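Local structure of lithostathine-1-alpha (Homo sapiens, 1QDD) at residues D73-R87 with K128-C140. The protein is a secreted pancreatic C-type lectin-like protein that might inhibit calcium carbonate precipitation and may be associated with regeneration of pancreas and brain. The protein carries 1 engineered substitution. Numbering follows the deposited sequence.
Sequences DFNVWIGLHDPKKNR and KDVPCEDKFSFVC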
ATOM      1  N   ASP A  73      10.330 -10.897  -4.968  1.00  9.21           N
ATOM      2  CA  ASP A  73       8.997 -10.794  -5.551  1.00  9.43           C
ATOM      3  C   ASP A  73       8.899  -9.842  -6.738  1.00  9.21           C
ATOM      4  O   ASP A  73       9.607  -8.848  -6.800  1.00 11.09           O
ATOM      5  CB  ASP A  73       7.991 -10.377  -4.466  1.00 11.45           C
ATOM      6  CG  ASP A  73       7.648 -11.470  -3.487  1.00 13.22           C
ATOM      7  OD1 ASP A  73       6.783 -11.224  -2.605  1.00 15.23           O
ATOM      8  OD2 ASP A  73       8.195 -12.590  -3.543  1.00 14.32           O
ATOM      9  N   PHE A  74       8.004 -10.158  -7.670  1.00  9.89           N
ATOM     10  CA  PHE A  74       7.785  -9.337  -8.855  1.00  9.40           C
ATOM     11  C   PHE A  74       6.643  -8.338  -8.691  1.00  8.83           C
ATOM     12  O   PHE A  74       6.666  -7.324  -9.392  1.00 10.11           O
ATOM     13  CB  PHE A  74       7.494 -10.247 -10.068  1.00 11.47           C
ATOM     14  CG  PHE A  74       8.633 -11.174 -10.410  1.00 13.99           C
ATOM     15  CD1 PHE A  74       8.559 -12.521 -10.126  1.00 16.57           C
ATOM     16  CD2 PHE A  74       9.747 -10.674 -11.057  1.00 15.71           C
ATOM     17  CE1 PHE A  74       9.611 -13.370 -10.452  1.00 17.87           C
ATOM     18  CE2 PHE A  74      10.811 -11.513 -11.372  1.00 17.00           C
ATOM     19  CZ  PHE A  74      10.726 -12.849 -11.059  1.00 17.36           C
ATOM     20  N   ASN A  75       5.632  -8.666  -7.913  1.00  9.00           N
ATOM     21  CA  ASN A  75       4.424  -7.857  -7.752  1.00  9.04           C
ATOM     22  C   ASN A  75       4.055  -7.709  -6.285  1.00  8.56           C
ATOM     23  O   ASN A  75       4.123  -8.676  -5.530  1.00 10.20           O
ATOM     24  CB  ASN A  75       3.208  -8.492  -8.438  1.00 11.61           C
ATOM     25  CG  ASN A  75       3.270  -8.402  -9.944  1.00 13.63           C
ATOM     26  OD1 ASN A  75       3.005  -7.364 -10.531  1.00 16.65           O
ATOM     27  ND2 ASN A  75       3.721  -9.496 -10.552  1.00 15.51           N
ATOM     28  N   VAL A  76       3.735  -6.491  -5.849  1.00  7.31           N
ATOM     29  CA  VAL A  76       3.381  -6.195  -4.462  1.00  7.66           C
ATOM     30  C   VAL A  76       2.070  -5.407  -4.426  1.00  6.97           C
ATOM     31  O   VAL A  76       1.982  -4.359  -5.089  1.00  7.71           O
ATOM     32  CB  VAL A  76       4.489  -5.412  -3.732  1.00  7.34           C
ATOM     33  CG1 VAL A  76       4.110  -5.096  -2.291  1.00  8.95           C
ATOM     34  CG2 VAL A  76       5.814  -6.180  -3.758  1.00  9.19           C
ATOM     35  N   TRP A  77       1.080  -5.824  -3.667  1.00  6.71           N
ATOM     36  CA  TRP A  77      -0.192  -5.088  -3.620  1.00  6.68           C
ATOM     37  C   TRP A  77      -0.125  -3.727  -2.918  1.00  7.02           C
ATOM     38  O   TRP A  77       0.545  -3.545  -1.899  1.00  8.18           O
ATOM     39  CB  TRP A  77      -1.228  -5.901  -2.834  1.00  8.20           C
ATOM     40  CG  TRP A  77      -1.854  -7.139  -3.370  1.00  8.71           C
ATOM     41  CD1 TRP A  77      -1.941  -8.345  -2.730  1.00  8.99           C
ATOM     42  CD2 TRP A  77      -2.521  -7.311  -4.625  1.00  8.52           C
ATOM     43  NE1 TRP A  77      -2.618  -9.247  -3.510  1.00  9.47           N
ATOM     44  CE2 TRP A  77      -2.981  -8.642  -4.685  1.00  9.02           C
ATOM     45  CE3 TRP A  77      -2.759  -6.464  -5.716  1.00  9.01           C
ATOM     46  CZ2 TRP A  77      -3.680  -9.139  -5.787  1.00 10.61           C
ATOM     47  CZ3 TRP A  77      -3.469  -6.963  -6.797  1.00  9.34           C
ATOM     48  CH2 TRP A  77      -3.908  -8.294  -6.828  1.00 10.40           C
ATOM     49  N   ILE A  78      -0.886  -2.789  -3.487  1.00  7.18           N
ATOM     50  CA  ILE A  78      -1.190  -1.490  -2.888  1.00  7.13           C
ATOM     51  C   ILE A  78      -2.723  -1.394  -2.819  1.00  7.10           C
ATOM     52  O   ILE A  78      -3.436  -2.215  -3.388  1.00  7.75           O
ATOM     53  CB  ILE A  78      -0.531  -0.287  -3.539  1.00  8.37           C
ATOM     54  CG1 ILE A  78      -0.993  -0.086  -4.987  1.00  9.26           C
ATOM     55  CG2 ILE A  78       0.992  -0.416  -3.474  1.00 10.58           C
ATOM     56  CD1 ILE A  78      -0.490   1.196  -5.631  1.00 11.04           C
ATOM     57  N   GLY A  79      -3.246  -0.385  -2.113  1.00  7.27           N
ATOM     58  CA  GLY A  79      -4.672  -0.275  -1.866  1.00  7.48           C
ATOM     59  C   GLY A  79      -5.616   0.242  -2.922  1.00  7.05           C
ATOM     60  O   GLY A  79      -6.760   0.592  -2.554  1.00  8.52           O
ATOM     61  N   LEU A  80      -5.220   0.358  -4.168  1.00  6.99           N
ATOM     62  CA  LEU A  80      -6.051   0.933  -5.223  1.00  7.03           C
ATOM     63  C   LEU A  80      -6.840  -0.140  -5.944  1.00  7.49           C
ATOM     64  O   LEU A  80      -6.287  -1.205  -6.276  1.00  8.66           O
ATOM     65  CB  LEU A  80      -5.200   1.754  -6.194  1.00  8.34           C
ATOM     66  CG  LEU A  80      -5.931   2.800  -7.048  1.00  9.72           C
ATOM     67  CD1 LEU A  80      -6.346   4.015  -6.238  1.00 10.93           C
ATOM     68  CD2 LEU A  80      -5.057   3.268  -8.210  1.00 11.31           C
ATOM     69  N   HIS A  81      -8.131   0.089  -6.180  1.00  8.13           N
ATOM     70  CA  HIS A  81      -8.981  -0.883  -6.870  1.00  7.97           C
ATOM     71  C   HIS A  81     -10.118  -0.172  -7.586  1.00  9.16           C
ATOM     72  O   HIS A  81     -10.375   1.017  -7.347  1.00  9.42           O
ATOM     73  CB  HIS A  81      -9.477  -1.975  -5.927  1.00  9.68           C
ATOM     74  CG  HIS A  81     -10.476  -1.549  -4.900  1.00 11.44           C
ATOM     75  ND1 HIS A  81     -11.616  -2.292  -4.644  1.00 13.22           N
ATOM     76  CD2 HIS A  81     -10.511  -0.508  -4.041  1.00 12.82           C
ATOM     77  CE1 HIS A  81     -12.307  -1.701  -3.688  1.00 14.70           C
ATOM     78  NE2 HIS A  81     -11.683  -0.608  -3.305  1.00 14.05           N
ATOM     79  N   ASP A  82     -10.789  -0.872  -8.480  1.00  9.34           N
ATOM     80  CA  ASP A  82     -11.903  -0.383  -9.314  1.00 10.38           C
ATOM     81  C   ASP A  82     -13.131  -1.188  -8.914  1.00 12.14           C
ATOM     82  O   ASP A  82     -13.437  -2.210  -9.545  1.00 12.16           O
ATOM     83  CB  ASP A  82     -11.521  -0.586 -10.781  1.00 11.54           C
ATOM     84  CG  ASP A  82     -12.563  -0.201 -11.813  1.00 12.51           C
ATOM     85  OD1 ASP A  82     -13.578   0.411 -11.399  1.00 13.92           O
ATOM     86  OD2 ASP A  82     -12.375  -0.525 -13.011  1.00 12.97           O
ATOM     87  N   PRO A  83     -13.826  -0.791  -7.850  1.00 12.74           N
ATOM     88  CA  PRO A  83     -14.904  -1.584  -7.302  1.00 14.83           C
ATOM     89  C   PRO A  83     -16.135  -1.786  -8.161  1.00 15.70           C
ATOM     90  O   PRO A  83     -16.750  -2.859  -8.008  1.00 17.90           O
ATOM     91  CB  PRO A  83     -15.251  -0.898  -5.984  1.00 15.65           C
ATOM     92  CG  PRO A  83     -14.772   0.501  -6.132  1.00 15.42           C
ATOM     93  CD  PRO A  83     -13.565   0.431  -7.038  1.00 13.59           C
ATOM     94  N   LYS A  84     -16.455  -0.861  -9.048  1.00 14.44           N
ATOM     95  CA  LYS A  84     -17.645  -0.998  -9.896  1.00 15.06           C
ATOM     96  C   LYS A  84     -17.303  -1.451 -11.297  1.00 16.52           C
ATOM     97  O   LYS A  84     -18.151  -1.476 -12.201  1.00 17.67           O
ATOM     98  CB  LYS A  84     -18.420   0.331  -9.882  1.00 14.87           C
ATOM     99  CG  LYS A  84     -18.819   0.778  -8.486  1.00 14.83           C
ATOM    100  CD  LYS A  84     -19.574   2.101  -8.501  1.00 14.71           C
ATOM    101  CE  LYS A  84     -19.741   2.674  -7.108  1.00 15.39           C
ATOM    102  NZ  LYS A  84     -20.343   4.044  -7.118  1.00 14.54           N
ATOM    103  N   LYS A  85     -16.047  -1.794 -11.552  1.00 16.25           N
ATOM    104  CA  LYS A  85     -15.542  -2.260 -12.833  1.00 17.05           C
ATOM    105  C   LYS A  85     -15.798  -1.302 -13.982  1.00 17.27           C
ATOM    106  O   LYS A  85     -15.991  -1.682 -15.144  1.00 18.63           O
ATOM    107  CB  LYS A  85     -16.084  -3.665 -13.154  1.00 18.45           C
ATOM    108  CG  LYS A  85     -15.742  -4.671 -12.070  1.00 20.49           C
ATOM    109  CD  LYS A  85     -16.192  -6.082 -12.414  1.00 22.87           C
ATOM    110  CE  LYS A  85     -15.370  -7.100 -11.641  1.00 25.06           C
ATOM    111  NZ  LYS A  85     -15.927  -7.326 -10.283  1.00 26.88           N
ATOM    112  N   ASN A  86     -15.736  -0.006 -13.690  1.00 16.15           N
ATOM    113  CA  ASN A  86     -16.001   1.045 -14.658  1.00 16.05           C
ATOM    114  C   ASN A  86     -14.858   2.027 -14.808  1.00 15.68           C
ATOM    115  O   ASN A  86     -14.943   3.163 -15.263  1.00 17.64           O
ATOM    116  CB  ASN A  86     -17.284   1.796 -14.304  1.00 15.67           C
ATOM    117  CG  ASN A  86     -17.240   2.522 -12.984  1.00 15.80           C
ATOM    118  OD1 ASN A  86     -16.336   2.361 -12.159  1.00 15.10           O
ATOM    119  ND2 ASN A  86     -18.234   3.362 -12.721  1.00 16.40           N
ATOM    120  N   ARG A  87     -13.684   1.585 -14.331  1.00 15.68           N
ATOM    121  CA  ARG A  87     -12.459   2.356 -14.411  1.00 17.18           C
ATOM    122  C   ARG A  87     -12.509   3.645 -13.617  1.00 16.54           C
ATOM    123  O   ARG A  87     -11.977   4.692 -13.972  1.00 18.55           O
ATOM    124  CB  ARG A  87     -12.065   2.530 -15.883  1.00 19.35           C
ATOM    125  CG  ARG A  87     -11.106   1.471 -16.332  1.00 21.22           C
ATOM    126  CD  ARG A  87     -11.665   0.040 -16.422  1.00 19.91           C
ATOM    127  NE  ARG A  87     -10.344  -0.576 -16.654  1.00 17.85           N
ATOM    128  CZ  ARG A  87      -9.614  -1.193 -15.751  1.00 16.17           C
ATOM    129  NH1 ARG A  87     -10.103  -1.488 -14.557  1.00 15.87           N
ATOM    130  NH2 ARG A  87      -8.406  -1.663 -16.066  1.00 16.67           N
ATOM    131  N   LYS A 128       0.555  -1.465 -12.071  1.00  8.39           N
ATOM    132  CA  LYS A 128      -0.102  -2.291 -13.082  1.00  9.87           C
ATOM    133  C   LYS A 128      -1.427  -2.799 -12.536  1.00  9.27           C
ATOM    134  O   LYS A 128      -1.514  -3.197 -11.383  1.00 10.13           O
ATOM    135  CB  LYS A 128       0.811  -3.469 -13.415  1.00 13.57           C
ATOM    136  CG  LYS A 128       0.341  -4.541 -14.368  1.00 15.98           C
ATOM    137  CD  LYS A 128       1.534  -5.416 -14.711  1.00 19.10           C
ATOM    138  CE  LYS A 128       1.748  -6.584 -13.772  1.00 20.93           C
ATOM    139  NZ  LYS A 128       2.654  -7.568 -14.456  1.00 22.82           N
ATOM    140  N   ASP A 129      -2.463  -2.813 -13.375  1.00  9.31           N
ATOM    141  CA  ASP A 129      -3.754  -3.408 -13.059  1.00  9.80           C
ATOM    142  C   ASP A 129      -3.733  -4.915 -13.297  1.00 10.41           C
ATOM    143  O   ASP A 129      -3.292  -5.333 -14.377  1.00 12.14           O
ATOM    144  CB  ASP A 129      -4.893  -2.777 -13.870  1.00 11.59           C
ATOM    145  CG  ASP A 129      -4.737  -2.807 -15.374  1.00 12.72           C
ATOM    146  OD1 ASP A 129      -3.673  -2.393 -15.858  1.00 13.46           O
ATOM    147  OD2 ASP A 129      -5.681  -3.237 -16.085  1.00 15.49           O
ATOM    148  N   VAL A 130      -4.170  -5.714 -12.361  1.00  9.45           N
ATOM    149  CA  VAL A 130      -4.141  -7.177 -12.413  1.00 10.99           C
ATOM    150  C   VAL A 130      -5.401  -7.753 -11.784  1.00 11.58           C
ATOM    151  O   VAL A 130      -6.127  -7.039 -11.078  1.00 11.86           O
ATOM    152  CB  VAL A 130      -2.918  -7.721 -11.635  1.00 12.51           C
ATOM    153  CG1 VAL A 130      -1.586  -7.469 -12.316  1.00 15.75           C
ATOM    154  CG2 VAL A 130      -2.881  -7.133 -10.227  1.00 14.76           C
ATOM    155  N   PRO A 131      -5.694  -9.036 -11.968  1.00 11.63           N
ATOM    156  CA  PRO A 131      -6.851  -9.660 -11.353  1.00 12.01           C
ATOM    157  C   PRO A 131      -6.739  -9.627  -9.837  1.00 10.81           C
ATOM    158  O   PRO A 131      -5.702  -9.965  -9.239  1.00 11.48           O
ATOM    159  CB  PRO A 131      -6.806 -11.098 -11.872  1.00 13.35           C
ATOM    160  CG  PRO A 131      -6.033 -11.018 -13.144  1.00 14.82           C
ATOM    161  CD  PRO A 131      -4.980  -9.957 -12.898  1.00 13.62           C
ATOM    162  N   CYS A 132      -7.818  -9.306  -9.139  1.00 10.40           N
ATOM    163  CA  CYS A 132      -7.855  -9.212  -7.688  1.00 10.96           C
ATOM    164  C   CYS A 132      -7.657 -10.541  -6.975  1.00 11.63           C
ATOM    165  O   CYS A 132      -7.323 -10.565  -5.780  1.00 12.01           O
ATOM    166  CB  CYS A 132      -9.183  -8.584  -7.236  1.00 11.65           C
ATOM    167  SG  CYS A 132      -9.426  -6.870  -7.768  1.00 11.50           S
ATOM    168  N   GLU A 133      -7.859 -11.657  -7.662  1.00 12.96           N
ATOM    169  CA  GLU A 133      -7.704 -12.994  -7.129  1.00 14.85           C
ATOM    170  C   GLU A 133      -6.272 -13.505  -7.180  1.00 14.00           C
ATOM    171  O   GLU A 133      -5.999 -14.593  -6.650  1.00 15.25           O
ATOM    172  CB  GLU A 133      -8.644 -13.970  -7.859  1.00 18.24           C
ATOM    173  CG  GLU A 133     -10.109 -13.591  -7.777  1.00 22.99           C
ATOM    174  CD  GLU A 133     -10.574 -12.674  -8.888  1.00 25.01           C
ATOM    175  OE1 GLU A 133      -9.806 -12.221  -9.764  1.00 25.41           O
ATOM    176  OE2 GLU A 133     -11.787 -12.353  -8.872  1.00 28.41           O
ATOM    177  N   ASP A 134      -5.346 -12.761  -7.781  1.00 13.61           N
ATOM    178  CA  ASP A 134      -3.932 -13.124  -7.722  1.00 13.85           C
ATOM    179  C   ASP A 134      -3.440 -13.094  -6.275  1.00 12.88           C
ATOM    180  O   ASP A 134      -4.021 -12.396  -5.431  1.00 13.60           O
ATOM    181  CB  ASP A 134      -3.070 -12.193  -8.568  1.00 14.93           C
ATOM    182  CG  ASP A 134      -3.129 -12.433 -10.062  1.00 17.08           C
ATOM    183  OD1 ASP A 134      -3.808 -13.374 -10.507  1.00 19.04           O
ATOM    184  OD2 ASP A 134      -2.458 -11.639 -10.760  1.00 18.81           O
ATOM    185  N   LYS A 135      -2.415 -13.872  -5.957  1.00 12.49           N
ATOM    186  CA  LYS A 135      -1.865 -13.967  -4.604  1.00 12.17           C
ATOM    187  C   LYS A 135      -0.467 -13.386  -4.537  1.00 11.19           C
ATOM    188  O   LYS A 135       0.503 -13.948  -5.075  1.00 12.16           O
ATOM    189  CB  LYS A 135      -1.912 -15.425  -4.104  1.00 14.85           C
ATOM    190  CG  LYS A 135      -3.341 -15.935  -3.968  1.00 18.62           C
ATOM    191  CD  LYS A 135      -3.461 -17.437  -3.805  1.00 21.69           C
ATOM    192  CE  LYS A 135      -4.916 -17.868  -3.965  1.00 23.37           C
ATOM    193  NZ  LYS A 135      -5.112 -19.306  -3.654  1.00 25.68           N
ATOM    194  N   PHE A 136      -0.349 -12.187  -3.967  1.00  9.89           N
ATOM    195  CA  PHE A 136       0.879 -11.424  -3.879  1.00  9.28           C
ATOM    196  C   PHE A 136       1.179 -10.963  -2.451  1.00  7.87           C
ATOM    197  O   PHE A 136       0.317 -10.927  -1.568  1.00  9.06           O
ATOM    198  CB  PHE A 136       0.762 -10.149  -4.751  1.00  9.82           C
ATOM    199  CG  PHE A 136       0.602 -10.322  -6.230  1.00 10.36           C
ATOM    200  CD1 PHE A 136       1.196 -11.359  -6.935  1.00 11.45           C
ATOM    201  CD2 PHE A 136      -0.132  -9.394  -6.962  1.00 11.64           C
ATOM    202  CE1 PHE A 136       1.038 -11.495  -8.298  1.00 13.14           C
ATOM    203  CE2 PHE A 136      -0.272  -9.520  -8.334  1.00 12.99           C
ATOM    204  CZ  PHE A 136       0.313 -10.569  -9.009  1.00 13.53           C
ATOM    205  N   SER A 137       2.446 -10.577  -2.230  1.00  7.94           N
ATOM    206  CA  SER A 137       2.875  -9.913  -1.001  1.00  7.83           C
ATOM    207  C   SER A 137       2.294  -8.492  -0.989  1.00  7.08           C
ATOM    208  O   SER A 137       1.669  -8.053  -1.975  1.00  8.11           O
ATOM    209  CB  SER A 137       4.391  -9.882  -0.944  1.00  7.76           C
ATOM    210  OG  SER A 137       4.896  -9.281  -2.127  1.00  9.91           O
ATOM    211  N   PHE A 138       2.445  -7.750   0.100  1.00  6.90           N
ATOM    212  CA  PHE A 138       1.726  -6.478   0.265  1.00  7.26           C
ATOM    213  C   PHE A 138       2.356  -5.551   1.275  1.00  7.98           C
ATOM    214  O   PHE A 138       3.169  -5.960   2.124  1.00  8.71           O
ATOM    215  CB  PHE A 138       0.262  -6.777   0.672  1.00  8.28           C
ATOM    216  CG  PHE A 138       0.043  -7.639   1.878  1.00  9.13           C
ATOM    217  CD1 PHE A 138      -0.216  -7.088   3.123  1.00  9.89           C
ATOM    218  CD2 PHE A 138       0.026  -9.027   1.764  1.00  9.64           C
ATOM    219  CE1 PHE A 138      -0.489  -7.886   4.214  1.00 10.60           C
ATOM    220  CE2 PHE A 138      -0.248  -9.815   2.859  1.00 10.32           C
ATOM    221  CZ  PHE A 138      -0.506  -9.260   4.088  1.00 11.01           C
ATOM    222  N   VAL A 139       2.012  -4.270   1.212  1.00  7.27           N
ATOM    223  CA  VAL A 139       2.467  -3.256   2.155  1.00  7.32           C
ATOM    224  C   VAL A 139       1.249  -2.684   2.897  1.00  6.94           C
ATOM    225  O   VAL A 139       0.264  -2.302   2.261  1.00  8.53           O
ATOM    226  CB  VAL A 139       3.228  -2.097   1.488  1.00  8.12           C
ATOM    227  CG1 VAL A 139       3.611  -0.989   2.468  1.00  9.56           C
ATOM    228  CG2 VAL A 139       4.490  -2.584   0.779  1.00 10.29           C
ATOM    229  N   CYS A 140       1.325  -2.589   4.220  1.00  7.24           N
ATOM    230  CA  CYS A 140       0.313  -1.971   5.068  1.00  8.17           C
ATOM    231  C   CYS A 140       0.771  -0.606   5.602  1.00  8.20           C
ATOM    232  O   CYS A 140       1.955  -0.348   5.758  1.00  9.79           O
ATOM    233  CB  CYS A 140      -0.055  -2.845   6.275  1.00  9.33           C
ATOM    234  SG  CYS A 140      -0.651  -4.520   5.975  1.00  9.77           S
TER
HETATM  235  O   HOH W   1       4.226 -11.332  -4.875  1.00 13.79           O
HETATM  236  O   HOH W   2       3.137 -10.132 -13.337  1.00 26.25           O
HETATM  237  O   HOH W   3       5.427  -7.446 -12.505  1.00 28.82           O
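Phe136 covers one face of the Trp77 indole: CD2 at the phenyl edge stands over it in an edge-to-face pair, centroids 4.9 Å apart and planes at 52°, and CB lies over the five-membered ring. At the indole rim, near its plane, lie Pro131 O and Asp134 O, the latter 3.3 Å from Trp77 CZ2. Phe136 is sandwiched, Asp134 CB on one face and Asn75 CB on the other, the latter 3.5 Å from the ring centroid. CG of Asn75 stands beside the backbone N (chi1 -72°), and the amide, turned about chi2, lies 20° from the phenyl plane; a water on ND2 links it to Lys128 NZ, a second on OD1 reaches NZ weakly, and Ser117 binds OD1.

Strands 75-78 and 136-140 splay but run in the same general sense, pairing in parallel at Trp77 and Phe138 through Trp77 N to Ser137 O (2.9 Å, nearly straight). Ser137 OG donates to the anti lone pair of Asp73 OD1 at 2.8 Å, and Arg32 pairs with OD2. Arg87 bridges Asp82 OD2 through NH1 and Asp129 OD2 through NH2 (3.1 Å), tying loop 82-87 to strand 127-130 of the C-type lectin fold; Gly113 N also donates to Asp129 OD2.

Trp77 NE1 bonds to Glu33 O, which satisfies the buried N-H and helps fix the indole's rotation; the polarised C-H rim facing two carbonyls probably adds weak electrostatic attraction.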